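Local coordinates for nitroreductase-like family protein (Bacillus cereus, PDB 2I7H) that belongs to the nitroreductase-like, FMN-dependent family and binds flavin mononucleotide as a two-subunit assembly, at residues N12-R17 against F123-W128; R130-V135 against L163-F168. All blocks are in the same frame, centred on the assembly; numbering follows the deposited sequence.

Contact 1: residues N12-R17 against F123-W128; sequences NVIKER and FQLLAW. With FMN (flavin mononucleotide), chain G.
Arg17 lies across the indole of Trp128 and reaches on to the phosphate of flavin mononucleotide. It is the first residue past the end of helix 10-16. Its CA sits 3.7 Å from the centroid of the Trp128 five-membered ring, 16° off the normal, a CH-pi contact over the face. CB stays on the ring, 4.2 Å from Trp128 CG. CG stands anti to the backbone N (chi1 -173°), and the chain then bends at chi2 and chi3. This turns CD away from the indole to within 4.0 Å of Gln124 CB. Beyond it the guanidinium runs nearly parallel to the Gln124 amide plane, 11° apart. The tip meets the phosphate. NH1 and NH2 each bond FMN O3P at 3.0 Å, with O3P in the guanidinium plane, and NH2 adds a weak bond to O2P. Two N-H groups thus grip one oxygen, which should fix the rotation of the guanidinium. The Glu16 carbonyl O lies above the same indole face, offset toward the rim. Farther back, Ile14 CG1 meets Leu125 CD1 at 3.8 Å, and Val13 CG1 approaches Trp128 CD1. The axes of segments 12-16 and 123-128 run almost at right angles. Ser19, Arg21, Lys137 and Ser138, with Asn45 and His46 of the second subunit, also form hydrogen bonds to flavin mononucleotide. This is the FMN site of a nitroreductase-type dimer, with Arg17 at its phosphate end.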
ATOM      1  N   ASN A  12      10.382 -13.001   3.337  0.60 44.54           N
ATOM      2  CA  ASN A  12      10.064 -14.198   2.573  0.60 44.03           C
ATOM      3  C   ASN A  12       8.642 -14.181   2.060  0.60 43.46           C
ATOM      4  O   ASN A  12       8.411 -14.416   0.877  0.60 43.64           O
ATOM      5  CB  ASN A  12      10.390 -15.475   3.349  0.60 44.06           C
ATOM      6  CG  ASN A  12      11.873 -15.739   3.412  0.60 44.23           C
ATOM      7  OD1 ASN A  12      12.639 -15.249   2.588  0.60 44.79           O
ATOM      8  ND2 ASN A  12      12.289 -16.519   4.389  0.60 47.61           N
ATOM      9  N   VAL A  13       7.702 -13.855   2.938  1.00 42.85           N
ATOM     10  CA  VAL A  13       6.297 -13.732   2.560  1.00 41.62           C
ATOM     11  C   VAL A  13       6.095 -12.685   1.447  1.00 41.82           C
ATOM     12  O   VAL A  13       5.439 -12.975   0.421  1.00 41.22           O
ATOM     13  CB  VAL A  13       5.437 -13.408   3.807  1.00 41.49           C
ATOM     14  CG1 VAL A  13       3.973 -13.295   3.449  1.00 39.42           C
ATOM     15  CG2 VAL A  13       5.657 -14.504   4.891  1.00 39.59           C
ATOM     16  N   ILE A  14       6.682 -11.496   1.641  1.00 41.11           N
ATOM     17  CA  ILE A  14       6.613 -10.404   0.660  1.00 40.89           C
ATOM     18  C   ILE A  14       7.108 -10.853  -0.730  1.00 41.33           C
ATOM     19  O   ILE A  14       6.488 -10.560  -1.749  1.00 41.05           O
ATOM     20  CB  ILE A  14       7.410  -9.150   1.134  1.00 40.66           C
ATOM     21  CG1 ILE A  14       6.664  -8.464   2.299  1.00 41.96           C
ATOM     22  CG2 ILE A  14       7.683  -8.218  -0.020  1.00 37.13           C
ATOM     23  CD1 ILE A  14       7.367  -7.305   2.983  1.00 40.60           C
ATOM     24  N   LYS A  15       8.224 -11.564  -0.763  1.00 42.67           N
ATOM     25  CA  LYS A  15       8.800 -12.005  -2.035  1.00 43.99           C
ATOM     26  C   LYS A  15       8.164 -13.257  -2.641  1.00 43.88           C
ATOM     27  O   LYS A  15       8.271 -13.485  -3.857  1.00 44.59           O
ATOM     28  CB  LYS A  15      10.307 -12.198  -1.905  1.00 44.93           C
ATOM     29  CG  LYS A  15      11.055 -10.959  -1.393  1.00 48.92           C
ATOM     30  CD  LYS A  15      12.549 -11.051  -1.691  1.00 57.38           C
ATOM     31  CE  LYS A  15      13.144 -12.375  -1.219  1.00 61.52           C
ATOM     32  NZ  LYS A  15      13.345 -12.394   0.260  1.00 65.65           N
ATOM     33  N   GLU A  16       7.499 -14.058  -1.820  0.60 43.52           N
ATOM     34  CA  GLU A  16       6.928 -15.312  -2.287  0.60 43.63           C
ATOM     35  C   GLU A  16       5.459 -15.152  -2.691  0.60 43.03           C
ATOM     36  O   GLU A  16       4.986 -15.853  -3.575  0.60 42.90           O
ATOM     37  CB  GLU A  16       7.123 -16.418  -1.238  0.60 43.38           C
ATOM     38  CG  GLU A  16       8.570 -16.922  -1.131  0.60 44.43           C
ATOM     39  CD  GLU A  16       8.800 -17.958  -0.014  0.60 46.42           C
ATOM     40  OE1 GLU A  16       7.818 -18.371   0.655  0.60 50.97           O
ATOM     41  OE2 GLU A  16       9.974 -18.377   0.189  0.60 48.96           O
ATOM     42  N   ARG A  17       4.752 -14.225  -2.047  1.00 42.91           N
ATOM     43  CA  ARG A  17       3.394 -13.836  -2.452  1.00 43.03           C
ATOM     44  C   ARG A  17       3.264 -13.694  -3.965  1.00 43.07           C
ATOM     45  O   ARG A  17       4.080 -13.040  -4.619  1.00 42.96           O
ATOM     46  CB  ARG A  17       2.985 -12.505  -1.774  1.00 42.90           C
ATOM     47  CG  ARG A  17       1.526 -12.082  -1.986  1.00 42.45           C
ATOM     48  CD  ARG A  17       1.352 -10.528  -2.116  1.00 42.92           C
ATOM     49  NE  ARG A  17       2.211  -9.950  -3.165  1.00 41.33           N
ATOM     50  CZ  ARG A  17       1.941  -9.896  -4.478  1.00 42.48           C
ATOM     51  NH1 ARG A  17       0.815 -10.390  -4.976  1.00 39.19           N
ATOM     52  NH2 ARG A  17       2.834  -9.370  -5.324  1.00 42.94           N
ATOM     53  N   PHE A 123      -3.275  -7.247   3.934  1.00 35.89           N
ATOM     54  CA  PHE A 123      -4.202  -8.360   3.835  1.00 36.50           C
ATOM     55  C   PHE A 123      -3.635  -9.458   2.940  1.00 36.73           C
ATOM     56  O   PHE A 123      -3.740 -10.635   3.267  1.00 37.00           O
ATOM     57  CB  PHE A 123      -5.553  -7.934   3.266  1.00 35.67           C
ATOM     58  CG  PHE A 123      -6.468  -9.082   3.085  1.00 37.39           C
ATOM     59  CD1 PHE A 123      -7.227  -9.577   4.178  1.00 36.90           C
ATOM     60  CD2 PHE A 123      -6.517  -9.750   1.874  1.00 35.64           C
ATOM     61  CE1 PHE A 123      -8.033 -10.675   4.002  1.00 38.20           C
ATOM     62  CE2 PHE A 123      -7.324 -10.850   1.703  1.00 35.69           C
ATOM     63  CZ  PHE A 123      -8.078 -11.320   2.750  1.00 36.11           C
ATOM     64  N   GLN A 124      -3.050  -9.055   1.813  1.00 36.80           N
ATOM     65  CA  GLN A 124      -2.513 -10.010   0.840  1.00 37.50           C
ATOM     66  C   GLN A 124      -1.373 -10.824   1.452  1.00 37.13           C
ATOM     67  O   GLN A 124      -1.290 -12.029   1.230  1.00 37.28           O
ATOM     68  CB  GLN A 124      -2.059  -9.292  -0.421  1.00 37.08           C
ATOM     69  CG  GLN A 124      -3.184  -8.784  -1.357  1.00 37.16           C
ATOM     70  CD  GLN A 124      -2.578  -8.431  -2.744  1.00 39.23           C
ATOM     71  OE1 GLN A 124      -1.535  -7.789  -2.814  1.00 44.76           O
ATOM     72  NE2 GLN A 124      -3.189  -8.894  -3.814  1.00 37.86           N
ATOM     73  N   LEU A 125      -0.546 -10.158   2.262  1.00 36.50           N
ATOM     74  CA  LEU A 125       0.565 -10.777   2.983  1.00 37.11           C
ATOM     75  C   LEU A 125       0.084 -11.738   4.068  1.00 37.19           C
ATOM     76  O   LEU A 125       0.491 -12.890   4.123  1.00 37.94           O
ATOM     77  CB  LEU A 125       1.478  -9.686   3.585  1.00 36.74           C
ATOM     78  CG  LEU A 125       2.224  -8.840   2.566  1.00 35.25           C
ATOM     79  CD1 LEU A 125       3.076  -7.734   3.240  1.00 35.67           C
ATOM     80  CD2 LEU A 125       3.049  -9.739   1.650  1.00 30.64           C
ATOM     81  N   LEU A 126      -0.804 -11.244   4.914  1.00 38.02           N
ATOM     82  CA  LEU A 126      -1.511 -12.047   5.904  1.00 37.73           C
ATOM     83  C   LEU A 126      -2.170 -13.299   5.329  1.00 37.95           C
ATOM     84  O   LEU A 126      -2.060 -14.386   5.908  1.00 37.61           O
ATOM     85  CB  LEU A 126      -2.539 -11.170   6.638  1.00 36.98           C
ATOM     86  CG  LEU A 126      -1.913 -10.074   7.514  1.00 36.81           C
ATOM     87  CD1 LEU A 126      -2.856  -8.936   7.802  1.00 34.37           C
ATOM     88  CD2 LEU A 126      -1.385 -10.643   8.832  1.00 33.42           C
ATOM     89  N   ALA A 127      -2.856 -13.143   4.198  1.00 38.30           N
ATOM     90  CA  ALA A 127      -3.517 -14.262   3.547  1.00 38.20           C
ATOM     91  C   ALA A 127      -2.487 -15.265   3.019  1.00 38.70           C
ATOM     92  O   ALA A 127      -2.628 -16.463   3.218  1.00 38.54           O
ATOM     93  CB  ALA A 127      -4.500 -13.759   2.424  1.00 37.48           C
ATOM     94  N   TRP A 128      -1.434 -14.776   2.364  1.00 39.89           N
ATOM     95  CA  TRP A 128      -0.390 -15.665   1.827  1.00 40.52           C
ATOM     96  C   TRP A 128       0.181 -16.592   2.914  1.00 41.45           C
ATOM     97  O   TRP A 128       0.462 -17.763   2.660  1.00 40.73           O
ATOM     98  CB  TRP A 128       0.758 -14.869   1.175  1.00 39.86           C
ATOM     99  CG  TRP A 128       1.688 -15.771   0.457  1.00 39.48           C
ATOM    100  CD1 TRP A 128       2.898 -16.263   0.905  1.00 38.22           C
ATOM    101  CD2 TRP A 128       1.454 -16.377  -0.824  1.00 37.90           C
ATOM    102  NE1 TRP A 128       3.428 -17.118  -0.031  1.00 37.17           N
ATOM    103  CE2 TRP A 128       2.570 -17.206  -1.102  1.00 37.64           C
ATOM    104  CE3 TRP A 128       0.411 -16.286  -1.773  1.00 38.60           C
ATOM    105  CZ2 TRP A 128       2.688 -17.935  -2.305  1.00 37.37           C
ATOM    106  CZ3 TRP A 128       0.511 -17.021  -2.959  1.00 38.57           C
ATOM    107  CH2 TRP A 128       1.667 -17.826  -3.219  1.00 38.23           C
TER
HETATM  108  N1  FMN G1001      -4.318  -8.465 -11.827  0.70 39.21           N
HETATM  109  C2  FMN G1001      -5.355  -8.813 -12.688  0.70 39.19           C
HETATM  110  O2  FMN G1001      -5.365  -9.925 -13.211  0.70 38.71           O
HETATM  111  N3  FMN G1001      -6.373  -7.911 -12.948  0.70 38.91           N
HETATM  112  C4  FMN G1001      -6.328  -6.664 -12.338  0.70 38.55           C
HETATM  113  O4  FMN G1001      -7.045  -5.759 -12.730  0.70 36.92           O
HETATM  114  C4A FMN G1001      -5.291  -6.327 -11.481  0.70 38.85           C
HETATM  115  N5  FMN G1001      -5.286  -5.072 -10.895  0.70 39.33           N
HETATM  116  C5A FMN G1001      -4.243  -4.714 -10.046  0.70 39.00           C
HETATM  117  C6  FMN G1001      -4.293  -3.450  -9.490  0.70 39.09           C
HETATM  118  C7  FMN G1001      -3.329  -2.985  -8.621  0.70 38.79           C
HETATM  119  C7M FMN G1001      -3.630  -1.723  -7.870  0.70 34.54           C
HETATM  120  C8  FMN G1001      -2.263  -3.824  -8.307  0.70 38.74           C
HETATM  121  C8M FMN G1001      -1.274  -3.350  -7.276  0.70 36.09           C
HETATM  122  C9  FMN G1001      -2.201  -5.124  -8.871  0.70 38.96           C
HETATM  123  C9A FMN G1001      -3.189  -5.593  -9.758  0.70 39.38           C
HETATM  124  N10 FMN G1001      -3.194  -6.884 -10.367  0.70 39.72           N
HETATM  125  C10 FMN G1001      -4.262  -7.232 -11.212  0.70 38.60           C
HETATM  126  C1' FMN G1001      -1.973  -7.783 -10.389  0.70 40.76           C
HETATM  127  C2' FMN G1001      -1.062  -7.445 -11.575  0.70 40.97           C
HETATM  128  O2' FMN G1001      -1.734  -7.707 -12.774  0.70 42.77           O
HETATM  129  C3' FMN G1001       0.356  -8.071 -11.633  0.70 42.22           C
HETATM  130  O3' FMN G1001       0.509  -9.124 -12.565  0.70 44.53           O
HETATM  131  C4' FMN G1001       0.893  -8.625 -10.339  0.70 41.26           C
HETATM  132  O4' FMN G1001       0.612  -7.777  -9.253  0.70 38.60           O
HETATM  133  C5' FMN G1001       2.398  -8.819 -10.495  0.70 41.43           C
HETATM  134  O5' FMN G1001       2.625 -10.177 -10.165  0.70 41.28           O
HETATM  135  P   FMN G1001       2.444 -10.673  -8.629  0.70 40.95           P
HETATM  136  O1P FMN G1001       2.186 -12.168  -8.624  0.70 38.46           O
HETATM  137  O2P FMN G1001       3.757 -10.385  -7.945  0.70 41.81           O
HETATM  138  O3P FMN G1001       1.343  -9.938  -7.874  0.70 36.36           O

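Contact 2: residues R130-V135 against L163-F168; sequences RGLGCV and LHIGYF
Leu132 presses its CD2 methyl on the ring of Tyr167, 3.9 Å from the centroid and only 5° off the normal. CG is anti to the carbonyl carbon (chi1 -83°), which lets CD2 also touch Gly166 C at 3.5 Å and Ile165 CG2. From Gly133 to Val135 the strands pair tightly. They run antiparallel, with Gly133 and Gly166 as one hydrogen-bonded pair and Val135 and His164 as the next. His164 N meets Val135 O at 2.8 Å, nearly straight at 167° and in the carbonyl plane. Cys134 and Ile165 share the face between these pairs, CB to CG1 at 3.8 Å. Phe168 brings its ring edge close to Gly133 N, 3.5 Å from CD2.

The other end is looser and bridged by water. One water donates to Arg130 O and bonds Tyr167 OH at 2.7 Å. A second lies in hydrogen-bonding reach of Gly131 O, accepts from Phe168 N at 2.9 Å, and lies above one face of the Phe168 ring, toward its rim. Gly131 has positive phi and closes the Schellman motif that ends helix 106-129.

Strand 132-137 is outermost within this chain's sheet, and 157-167 lies between it and 94-101. Helix 106-129 covers the face of Cys134 and Leu163, and helix 30-40 borders Leu132 and Tyr167.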
ATOM      1  N   ARG A 130      -1.264 -17.860   5.549  1.00 43.63           N
ATOM      2  CA  ARG A 130      -2.193 -18.972   5.840  1.00 43.65           C
ATOM      3  C   ARG A 130      -2.482 -19.859   4.649  1.00 43.38           C
ATOM      4  O   ARG A 130      -3.367 -20.685   4.740  1.00 42.98           O
ATOM      5  CB  ARG A 130      -3.553 -18.455   6.304  1.00 44.09           C
ATOM      6  CG  ARG A 130      -3.517 -17.351   7.291  1.00 45.52           C
ATOM      7  CD  ARG A 130      -2.971 -17.861   8.593  1.00 45.65           C
ATOM      8  NE  ARG A 130      -3.206 -16.877   9.629  1.00 46.00           N
ATOM      9  CZ  ARG A 130      -4.143 -16.995  10.564  1.00 46.09           C
ATOM     10  NH1 ARG A 130      -4.950 -18.081  10.595  1.00 37.38           N
ATOM     11  NH2 ARG A 130      -4.253 -16.015  11.470  1.00 43.72           N
ATOM     12  N   GLY A 131      -1.780 -19.664   3.530  1.00 43.86           N
ATOM     13  CA  GLY A 131      -2.032 -20.443   2.310  1.00 43.80           C
ATOM     14  C   GLY A 131      -3.156 -19.967   1.394  1.00 44.13           C
ATOM     15  O   GLY A 131      -3.494 -20.641   0.406  1.00 44.16           O
ATOM     16  N   LEU A 132      -3.759 -18.825   1.715  1.00 44.05           N
ATOM     17  CA  LEU A 132      -4.748 -18.208   0.820  1.00 44.18           C
ATOM     18  C   LEU A 132      -4.093 -17.359  -0.272  1.00 44.06           C
ATOM     19  O   LEU A 132      -3.239 -16.511  -0.012  1.00 43.15           O
ATOM     20  CB  LEU A 132      -5.731 -17.341   1.595  1.00 44.36           C
ATOM     21  CG  LEU A 132      -6.927 -17.956   2.280  1.00 45.43           C
ATOM     22  CD1 LEU A 132      -7.559 -16.887   3.163  1.00 50.96           C
ATOM     23  CD2 LEU A 132      -7.916 -18.406   1.257  1.00 46.35           C
ATOM     24  N   GLY A 133      -4.499 -17.615  -1.507  1.00 44.25           N
ATOM     25  CA  GLY A 133      -4.077 -16.796  -2.615  1.00 44.13           C
ATOM     26  C   GLY A 133      -5.129 -15.746  -2.885  1.00 44.10           C
ATOM     27  O   GLY A 133      -6.293 -15.884  -2.481  1.00 43.64           O
ATOM     28  N   CYS A 134      -4.711 -14.671  -3.535  1.00 43.96           N
ATOM     29  CA  CYS A 134      -5.665 -13.705  -4.027  1.00 44.52           C
ATOM     30  C   CYS A 134      -5.119 -12.812  -5.123  1.00 43.10           C
ATOM     31  O   CYS A 134      -3.917 -12.709  -5.298  1.00 42.17           O
ATOM     32  CB  CYS A 134      -6.257 -12.884  -2.886  1.00 45.23           C
ATOM     33  SG  CYS A 134      -5.085 -12.043  -1.910  1.00 51.24           S
ATOM     34  N   VAL A 135      -6.035 -12.233  -5.894  1.00 42.51           N
ATOM     35  CA  VAL A 135      -5.729 -11.136  -6.803  1.00 42.51           C
ATOM     36  C   VAL A 135      -6.509  -9.885  -6.445  1.00 41.92           C
ATOM     37  O   VAL A 135      -7.700  -9.953  -6.124  1.00 41.04           O
ATOM     38  CB  VAL A 135      -6.095 -11.384  -8.261  1.00 42.70           C
ATOM     39  CG1 VAL A 135      -4.869 -11.445  -9.112  1.00 44.21           C
ATOM     40  CG2 VAL A 135      -7.049 -12.530  -8.430  1.00 42.23           C
ATOM     41  N   LEU A 163     -10.740  -7.820  -4.254  0.50 38.63           N
ATOM     42  CA  LEU A 163      -9.841  -8.928  -3.990  0.50 38.88           C
ATOM     43  C   LEU A 163     -10.573 -10.244  -4.214  0.50 38.93           C
ATOM     44  O   LEU A 163     -11.637 -10.456  -3.653  0.50 38.90           O
ATOM     45  CB  LEU A 163      -9.306  -8.868  -2.560  0.50 38.79           C
ATOM     46  CG  LEU A 163      -8.407  -7.727  -2.127  0.50 37.41           C
ATOM     47  CD1 LEU A 163      -8.647  -7.558  -0.653  0.50 35.74           C
ATOM     48  CD2 LEU A 163      -6.935  -8.070  -2.425  0.50 37.09           C
ATOM     49  N   HIS A 164      -9.997 -11.100  -5.053  1.00 39.22           N
ATOM     50  CA  HIS A 164     -10.526 -12.439  -5.338  1.00 40.03           C
ATOM     51  C   HIS A 164      -9.655 -13.438  -4.599  1.00 40.30           C
ATOM     52  O   HIS A 164      -8.445 -13.394  -4.703  1.00 40.56           O
ATOM     53  CB  HIS A 164     -10.544 -12.710  -6.836  1.00 39.39           C
ATOM     54  CG  HIS A 164     -11.549 -11.873  -7.572  1.00 40.95           C
ATOM     55  ND1 HIS A 164     -12.646 -12.411  -8.204  1.00 41.80           N
ATOM     56  CD2 HIS A 164     -11.625 -10.531  -7.768  1.00 38.98           C
ATOM     57  CE1 HIS A 164     -13.345 -11.446  -8.777  1.00 41.06           C
ATOM     58  NE2 HIS A 164     -12.750 -10.296  -8.519  1.00 41.74           N
ATOM     59  N   ILE A 165     -10.276 -14.308  -3.824  1.00 41.13           N
ATOM     60  CA  ILE A 165      -9.569 -15.018  -2.765  1.00 42.28           C
ATOM     61  C   ILE A 165      -9.965 -16.484  -2.726  1.00 42.23           C
ATOM     62  O   ILE A 165     -11.130 -16.817  -2.882  1.00 42.30           O
ATOM     63  CB  ILE A 165      -9.902 -14.413  -1.375  1.00 42.43           C
ATOM     64  CG1 ILE A 165      -9.689 -12.904  -1.372  1.00 43.44           C
ATOM     65  CG2 ILE A 165      -9.094 -15.095  -0.257  1.00 42.41           C
ATOM     66  CD1 ILE A 165     -10.587 -12.149  -0.388  1.00 42.76           C
ATOM     67  N   GLY A 166      -8.987 -17.349  -2.490  1.00 42.60           N
ATOM     68  CA  GLY A 166      -9.262 -18.748  -2.171  1.00 43.09           C
ATOM     69  C   GLY A 166      -7.988 -19.554  -2.095  1.00 43.67           C
ATOM     70  O   GLY A 166      -6.898 -19.046  -2.391  1.00 44.49           O
ATOM     71  N   TYR A 167      -8.119 -20.806  -1.676  1.00 44.06           N
ATOM     72  CA  TYR A 167      -6.990 -21.733  -1.645  1.00 44.53           C
ATOM     73  C   TYR A 167      -6.634 -22.116  -3.071  1.00 44.71           C
ATOM     74  O   TYR A 167      -7.462 -22.034  -3.972  1.00 44.61           O
ATOM     75  CB  TYR A 167      -7.313 -22.971  -0.777  1.00 44.17           C
ATOM     76  CG  TYR A 167      -7.517 -22.611   0.665  1.00 43.24           C
ATOM     77  CD1 TYR A 167      -8.804 -22.536   1.216  1.00 43.74           C
ATOM     78  CD2 TYR A 167      -6.427 -22.291   1.478  1.00 42.72           C
ATOM     79  CE1 TYR A 167      -8.989 -22.165   2.559  1.00 43.47           C
ATOM     80  CE2 TYR A 167      -6.593 -21.922   2.807  1.00 41.57           C
ATOM     81  CZ  TYR A 167      -7.870 -21.852   3.339  1.00 43.93           C
ATOM     82  OH  TYR A 167      -8.019 -21.491   4.653  1.00 44.85           O
ATOM     83  N   PHE A 168      -5.392 -22.509  -3.279  1.00 45.68           N
ATOM     84  CA  PHE A 168      -4.911 -22.762  -4.631  1.00 46.83           C
ATOM     85  C   PHE A 168      -3.996 -23.965  -4.678  1.00 48.00           C
ATOM     86  O   PHE A 168      -3.406 -24.362  -3.673  1.00 47.84           O
ATOM     87  CB  PHE A 168      -4.193 -21.525  -5.202  1.00 46.51           C
ATOM     88  CG  PHE A 168      -2.989 -21.115  -4.423  1.00 45.49           C
ATOM     89  CD1 PHE A 168      -1.719 -21.496  -4.833  1.00 46.49           C
ATOM     90  CD2 PHE A 168      -3.120 -20.365  -3.271  1.00 42.67           C
ATOM     91  CE1 PHE A 168      -0.597 -21.123  -4.083  1.00 46.57           C
ATOM     92  CE2 PHE A 168      -2.005 -19.984  -2.527  1.00 42.68           C
ATOM     93  CZ  PHE A 168      -0.758 -20.349  -2.925  1.00 44.32           C
TER
HETATM   94  O   HOH W   1      -5.700 -21.388   6.081  1.00 46.43           O
HETATM   95  O   HOH W   2      -3.471 -22.958  -1.165  1.00 36.15           O

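Contact 1 leads straight into contact 2, because helix 106-129 and strand 132-137 follow each other in the chain. Their centres are about 10 Å apart. At the turn Ala127 O lies 3.0 Å from Leu132 N, a probable hydrogen bond. Gln124 joins the two layers: its CG packs 3.8 Å from Cys134 SG and 4.0 Å from Leu163 CD2. The ring of Trp128 also meets that of Phe168, CH2 to CZ 3.5 Å, with planes about 25° apart. Both contacts reach the bound flavin mononucleotide. Contact 1 holds its phosphate, while the side chain of Val135 in contact 2 comes within about 4 Å of flavin mononucleotide, nearest atoms.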